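Local atomic coordinates of cell surface protein (PDB entry 4GT6), a protein that is of unknown function but, as an extracellular leucine-rich-repeat region of a larger gut-bacterial cell surface protein, probably binds other proteins. Residues N22-T27 with A40-G45; S208-D213 with Y217-N222. All blocks are in the same frame, centred on the assembly; numbering follows the deposited sequence. Where two conformers were deposited one is given.

Contact 1: residues N22-T27 with A40-G45. With EDO (1,2-ethanediol), chain Q; EDO (1,2-ethanediol), chain O.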
loop_
_atom_site.group_PDB
_atom_site.type_symbol
_atom_site.label_atom_id
_atom_site.label_comp_id
_atom_site.label_asym_id
_atom_site.label_seq_id
_atom_site.Cartn_x
_atom_site.Cartn_y
_atom_site.Cartn_z
ATOM N N ASN A 22 -4.472 -1.963 -38.049
ATOM C CA ASN A 22 -5.801 -1.624 -38.607
ATOM C C ASN A 22 -6.946 -1.684 -37.573
ATOM O O ASN A 22 -8.092 -1.926 -37.934
ATOM C CB ASN A 22 -6.133 -2.491 -39.834
ATOM C CG ASN A 22 -5.311 -2.102 -41.018
ATOM O OD1 ASN A 22 -4.848 -0.955 -41.133
ATOM N ND2 ASN A 22 -5.119 -3.040 -41.921
ATOM N N THR A 23 -6.632 -1.369 -36.320
ATOM C CA THR A 23 -7.614 -1.149 -35.263
ATOM C C THR A 23 -7.566 0.347 -34.966
ATOM O O THR A 23 -6.697 1.049 -35.502
ATOM C CB THR A 23 -7.340 -1.994 -34.015
ATOM O OG1 THR A 23 -6.064 -1.624 -33.466
ATOM C CG2 THR A 23 -7.452 -3.506 -34.273
ATOM N N ALA A 24 -8.452 0.823 -34.080
ATOM C CA ALA A 24 -8.463 2.211 -33.653
ATOM C C ALA A 24 -8.310 2.307 -32.151
ATOM O O ALA A 24 -8.704 1.399 -31.410
ATOM C CB ALA A 24 -9.767 2.883 -34.070
ATOM N N THR A 25 -7.760 3.433 -31.701
ATOM C CA THR A 25 -7.664 3.780 -30.285
ATOM C C THR A 25 -8.519 4.996 -30.061
ATOM O O THR A 25 -8.299 5.997 -30.750
ATOM C CB THR A 25 -6.206 4.036 -29.878
ATOM O OG1 THR A 25 -5.465 2.820 -30.021
ATOM C CG2 THR A 25 -6.079 4.606 -28.412
ATOM N N ILE A 26 -9.466 4.937 -29.104
ATOM C CA ILE A 26 -10.277 6.121 -28.716
ATOM C C ILE A 26 -9.348 7.100 -28.010
ATOM O O ILE A 26 -8.679 6.708 -27.060
ATOM C CB ILE A 26 -11.465 5.729 -27.789
ATOM C CG1 ILE A 26 -12.457 4.745 -28.464
ATOM C CG2 ILE A 26 -12.178 6.992 -27.223
ATOM C CD1 ILE A 26 -13.020 5.151 -29.781
ATOM N N THR A 27 -9.315 8.370 -28.438
ATOM C CA THR A 27 -8.409 9.338 -27.807
ATOM C C THR A 27 -9.125 10.490 -27.097
ATOM O O THR A 27 -8.493 11.180 -26.300
ATOM C CB THR A 27 -7.429 9.905 -28.848
ATOM O OG1 THR A 27 -8.182 10.450 -29.936
ATOM C CG2 THR A 27 -6.421 8.854 -29.342
ATOM N N ALA A 40 -17.635 -0.338 -30.498
ATOM C CA ALA A 40 -16.892 -1.541 -30.904
ATOM C C ALA A 40 -16.142 -1.280 -32.211
ATOM O O ALA A 40 -15.142 -1.948 -32.518
ATOM C CB ALA A 40 -17.844 -2.713 -31.072
ATOM N N GLN A 41 -16.669 -0.357 -33.008
ATOM C CA GLN A 41 -16.087 -0.004 -34.300
ATOM C C GLN A 41 -16.277 1.486 -34.602
ATOM O O GLN A 41 -17.249 2.099 -34.143
ATOM C CB GLN A 41 -16.674 -0.870 -35.448
ATOM C CG GLN A 41 -18.171 -0.713 -35.710
ATOM C CD GLN A 41 -18.656 -1.456 -36.944
ATOM O OE1 GLN A 41 -18.286 -2.612 -37.213
ATOM N NE2 GLN A 41 -19.505 -0.798 -37.725
ATOM N N VAL A 42 -15.318 2.056 -35.343
ATOM C CA VAL A 42 -15.349 3.441 -35.823
ATOM C C VAL A 42 -15.078 3.410 -37.328
ATOM O O VAL A 42 -14.416 2.488 -37.828
ATOM C CB VAL A 42 -14.389 4.409 -35.074
ATOM C CG1 VAL A 42 -14.841 4.636 -33.624
ATOM C CG2 VAL A 42 -12.938 3.924 -35.130
ATOM N N THR A 43 -15.583 4.415 -38.034
ATOM C CA THR A 43 -15.406 4.513 -39.483
ATOM C C THR A 43 -14.553 5.726 -39.829
ATOM O O THR A 43 -14.717 6.800 -39.239
ATOM C CB THR A 43 -16.781 4.565 -40.185
ATOM O OG1 THR A 43 -17.499 3.379 -39.844
ATOM C CG2 THR A 43 -16.669 4.660 -41.725
ATOM N N HIS A 44 -13.628 5.532 -40.784
ATOM C CA HIS A 44 -12.843 6.602 -41.379
ATOM C C HIS A 44 -12.607 6.289 -42.860
ATOM O O HIS A 44 -12.050 5.246 -43.202
ATOM C CB HIS A 44 -11.520 6.888 -40.655
ATOM C CG HIS A 44 -10.811 8.049 -41.277
ATOM N ND1 HIS A 44 -9.638 7.879 -41.996
ATOM C CD2 HIS A 44 -11.216 9.340 -41.398
ATOM C CE1 HIS A 44 -9.336 9.077 -42.472
ATOM N NE2 HIS A 44 -10.261 9.984 -42.148
ATOM N N GLY A 45 -13.069 7.185 -43.724
ATOM C CA GLY A 45 -12.938 7.008 -45.167
ATOM C C GLY A 45 -13.677 5.776 -45.649
ATOM O O GLY A 45 -14.853 5.589 -45.324
HETATM C C1 EDO Q . -18.939 8.199 -40.031
HETATM O O1 EDO Q . -19.542 8.908 -38.961
HETATM C C2 EDO Q . -17.542 8.798 -40.318
HETATM O O2 EDO Q . -16.733 8.676 -39.160
HETATM C C1 EDO O . -18.002 1.060 -44.937
HETATM O O1 EDO O . -16.780 0.364 -44.753
HETATM C C2 EDO O . -17.826 2.542 -44.541
HETATM O O2 EDO O . -16.800 3.141 -45.317
#

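Contact 2: residues S208-D213 with Y217-N222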
loop_
_atom_site.group_PDB
_atom_site.type_symbol
_atom_site.label_atom_id
_atom_site.label_comp_id
_atom_site.label_asym_id
_atom_site.label_seq_id
_atom_site.Cartn_x
_atom_site.Cartn_y
_atom_site.Cartn_z
ATOM N N SER A 208 -5.618 -10.932 10.126
ATOM C CA SER A 208 -5.445 -11.849 11.253
ATOM C C SER A 208 -4.545 -13.027 10.901
ATOM O O SER A 208 -3.848 -13.521 11.785
ATOM C CB SER A 208 -6.786 -12.352 11.783
ATOM O OG SER A 208 -7.519 -13.060 10.800
ATOM N N THR A 209 -4.557 -13.495 9.633
ATOM C CA THR A 209 -3.742 -14.651 9.250
ATOM C C THR A 209 -2.904 -14.372 8.013
ATOM O O THR A 209 -3.301 -13.616 7.130
ATOM C CB THR A 209 -4.606 -15.907 9.046
ATOM O OG1 THR A 209 -5.706 -15.592 8.201
ATOM C CG2 THR A 209 -5.114 -16.494 10.365
ATOM N N ILE A 210 -1.719 -14.980 7.981
ATOM C CA ILE A 210 -0.735 -14.868 6.915
ATOM C C ILE A 210 -0.234 -16.254 6.591
ATOM O O ILE A 210 0.208 -16.976 7.496
ATOM C CB ILE A 210 0.453 -13.942 7.346
ATOM C CG1 ILE A 210 -0.030 -12.519 7.758
ATOM C CG2 ILE A 210 1.536 -13.884 6.234
ATOM C CD1 ILE A 210 1.031 -11.664 8.412
ATOM N N THR A 211 -0.303 -16.640 5.321
ATOM C CA THR A 211 0.253 -17.920 4.864
ATOM C C THR A 211 1.174 -17.621 3.698
ATOM O O THR A 211 1.040 -16.580 3.044
ATOM C CB THR A 211 -0.832 -18.967 4.498
ATOM O OG1 THR A 211 -1.647 -18.464 3.432
ATOM C CG2 THR A 211 -1.681 -19.396 5.698
ATOM N N SER A 212 2.136 -18.511 3.451
ATOM C CA SER A 212 3.072 -18.266 2.357
ATOM C C SER A 212 3.684 -19.562 1.856
ATOM O O SER A 212 4.013 -20.431 2.654
ATOM C CB SER A 212 4.188 -17.325 2.814
ATOM O OG SER A 212 5.163 -17.199 1.790
ATOM N N ASP A 213 3.894 -19.655 0.533
ATOM C CA ASP A 213 4.593 -20.770 -0.105
ATOM C C ASP A 213 5.962 -20.298 -0.599
ATOM O O ASP A 213 6.682 -21.064 -1.224
ATOM C CB ASP A 213 3.774 -21.321 -1.288
ATOM C CG ASP A 213 2.458 -21.959 -0.909
ATOM O OD1 ASP A 213 2.365 -22.514 0.194
ATOM O OD2 ASP A 213 1.521 -21.870 -1.698
ATOM N N TYR A 217 9.904 -15.208 1.284
ATOM C CA TYR A 217 9.012 -14.484 2.190
ATOM C C TYR A 217 8.203 -15.473 2.992
ATOM O O TYR A 217 7.000 -15.630 2.767
ATOM C CB TYR A 217 8.109 -13.487 1.409
ATOM C CG TYR A 217 8.914 -12.320 0.878
ATOM C CD1 TYR A 217 9.107 -11.171 1.647
ATOM C CD2 TYR A 217 9.570 -12.403 -0.347
ATOM C CE1 TYR A 217 9.872 -10.108 1.171
ATOM C CE2 TYR A 217 10.386 -11.372 -0.802
ATOM C CZ TYR A 217 10.521 -10.220 -0.049
ATOM O OH TYR A 217 11.317 -9.217 -0.526
ATOM N N PRO A 218 8.857 -16.201 3.915
ATOM C CA PRO A 218 8.113 -17.224 4.671
ATOM C C PRO A 218 7.177 -16.648 5.717
ATOM O O PRO A 218 7.387 -15.548 6.240
ATOM C CB PRO A 218 9.234 -18.048 5.335
ATOM C CG PRO A 218 10.347 -17.045 5.561
ATOM C CD PRO A 218 10.284 -16.148 4.321
ATOM N N ALA A 219 6.127 -17.410 6.028
ATOM C CA ALA A 219 5.237 -17.055 7.123
ATOM C C ALA A 219 5.643 -17.990 8.258
ATOM O O ALA A 219 5.578 -19.213 8.103
ATOM C CB ALA A 219 3.766 -17.201 6.726
ATOM N N ILE A 220 6.245 -17.421 9.314
ATOM C CA ILE A 220 6.787 -18.225 10.422
ATOM C C ILE A 220 5.994 -17.860 11.667
ATOM O O ILE A 220 5.989 -16.688 12.080
ATOM C CB ILE A 220 8.302 -17.951 10.591
ATOM C CG1 ILE A 220 9.092 -18.235 9.305
ATOM C CG2 ILE A 220 8.842 -18.748 11.764
ATOM C CD1 ILE A 220 10.563 -17.753 9.331
ATOM N N ASP A 221 5.266 -18.839 12.226
ATOM C CA ASP A 221 4.418 -18.600 13.401
ATOM C C ASP A 221 3.454 -17.409 13.116
ATOM O O ASP A 221 3.329 -16.471 13.913
ATOM C CB ASP A 221 5.285 -18.370 14.662
ATOM C CG ASP A 221 4.511 -18.105 15.953
ATOM O OD1 ASP A 221 3.452 -18.735 16.152
ATOM O OD2 ASP A 221 4.976 -17.261 16.763
ATOM N N ASN A 222 2.811 -17.440 11.934
ATOM C CA ASN A 222 1.799 -16.461 11.484
ATOM C C ASN A 222 2.337 -14.996 11.455
ATOM O O ASN A 222 1.644 -14.061 11.829
ATOM C CB ASN A 222 0.544 -16.550 12.370
ATOM C CG ASN A 222 -0.638 -15.807 11.785
ATOM O OD1 ASN A 222 -0.735 -15.633 10.584
ATOM N ND2 ASN A 222 -1.541 -15.353 12.620
HETATM O O HOH W 1 5.905 -20.038 4.800
#

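Contact 1: residues N22-T27 with A40-G45
Val42 reaches across to Ala24 and Ile26 with one methyl for each, and the contact between the two segments rests on these apolar touches. Val42 CB stays 5.0 Å from Ala24 CB, so the work is done by the two branches. CG2 lies between the backbone N and the carbonyl carbon of Val42 (chi1 -68°), which carries it straight to Ala24; there it meets CB at 3.5 Å, methyl against methyl, in close apolar contact. CG1 takes the place beside the backbone N, anti to the carbonyl carbon, and from there faces the far end of Ile26, whose CD1 lies 4.3 Å from Val42 CG1. That looser touch depends on the isoleucine bending its chain, since CD1 comes nearer to Val42 than the start of the side chain suggests. All three residues are buried. Phe16 of strand 14-18 touches both Ala24 and Val42, while Val51 and Pro39 cover Ile26. Beyond the apolar patch, the carbonyl O of Thr43 accepts a hydrogen bond of 2.8 Å from O2 of an ethanediol, probably from the crystallisation liquor. Strands 24-29 and 41-44 both pair with strand 47-54, the first parallel and the second antiparallel, and the packing belongs to the mixed sheet at the N-terminal end of the leucine-rich-repeat solenoid.

Contact 2: residues S208-D213 with Y217-N222
Ser212 OG is held by two bonds: it donates to Tyr217 O at 2.6 Å, the shortest polar bond between the segments, and accepts from the backbone N of Ser214. With OG anti to the backbone N (chi1 174°), the hydroxyl is carried over to the returning chain and ties the two ends of the short connection between the segments together. A water adds a second link here, donating to Ser212 O and accepting from Ala219 N, both at 2.9 Å. Between the two polar ends, Ala219 CB fills in against the strand, 4.0 Å from Ile210 CG2 and close to the carbonyl O of Ile210. At the other end the amide of Asn222 lies alongside Thr209 and uses both its N-H donor and its carbonyl oxygen: ND2 donates to Ser208 O at 3.1 Å in a nearly straight bond (169°), in the plane of that carbonyl, while OD1 accepts from Ile210 N at 2.9 Å, approached nearly along its C=O axis (163°). The two bonds together fix the rotation of the amide. Putting a leucine in place of Asn222 would probably leave Ser208 O and Ile210 N without these mates and hold this end of the loop less firmly to the strand. Strand 209-212 pairs in parallel with strand 186-189 through the backbone of Thr209 and Thr211. Thus the Asn222 amide and a water meet backbone atoms of residues 208-213, while the Ser212 hydroxyl reaches the other way to Tyr217 O: side-chain and water hydrogen bonds, in place of direct backbone-to-backbone ones, join the two segments.

Contacts 1 and 2 lie in separate parts of the elongated chain, their nearest atoms about 36 Å apart, and share no strand. Contact 1 is far from the centre of the chain, at its N-terminal end, yet is wholly buried where it touches; two strands of one sheet meet there through methyl groups alone. Contact 2 is closer to the middle and only partly buried, and joins a strand to the loop that follows it. It buries about three times the surface, 301 against 100 Å², and is linked by hydrogen bonds as well as by a small apolar touch. The difference fits their places: apolar filling between two strands of the mixed sheet, and side-chain and water hydrogen bonds along a strand edge.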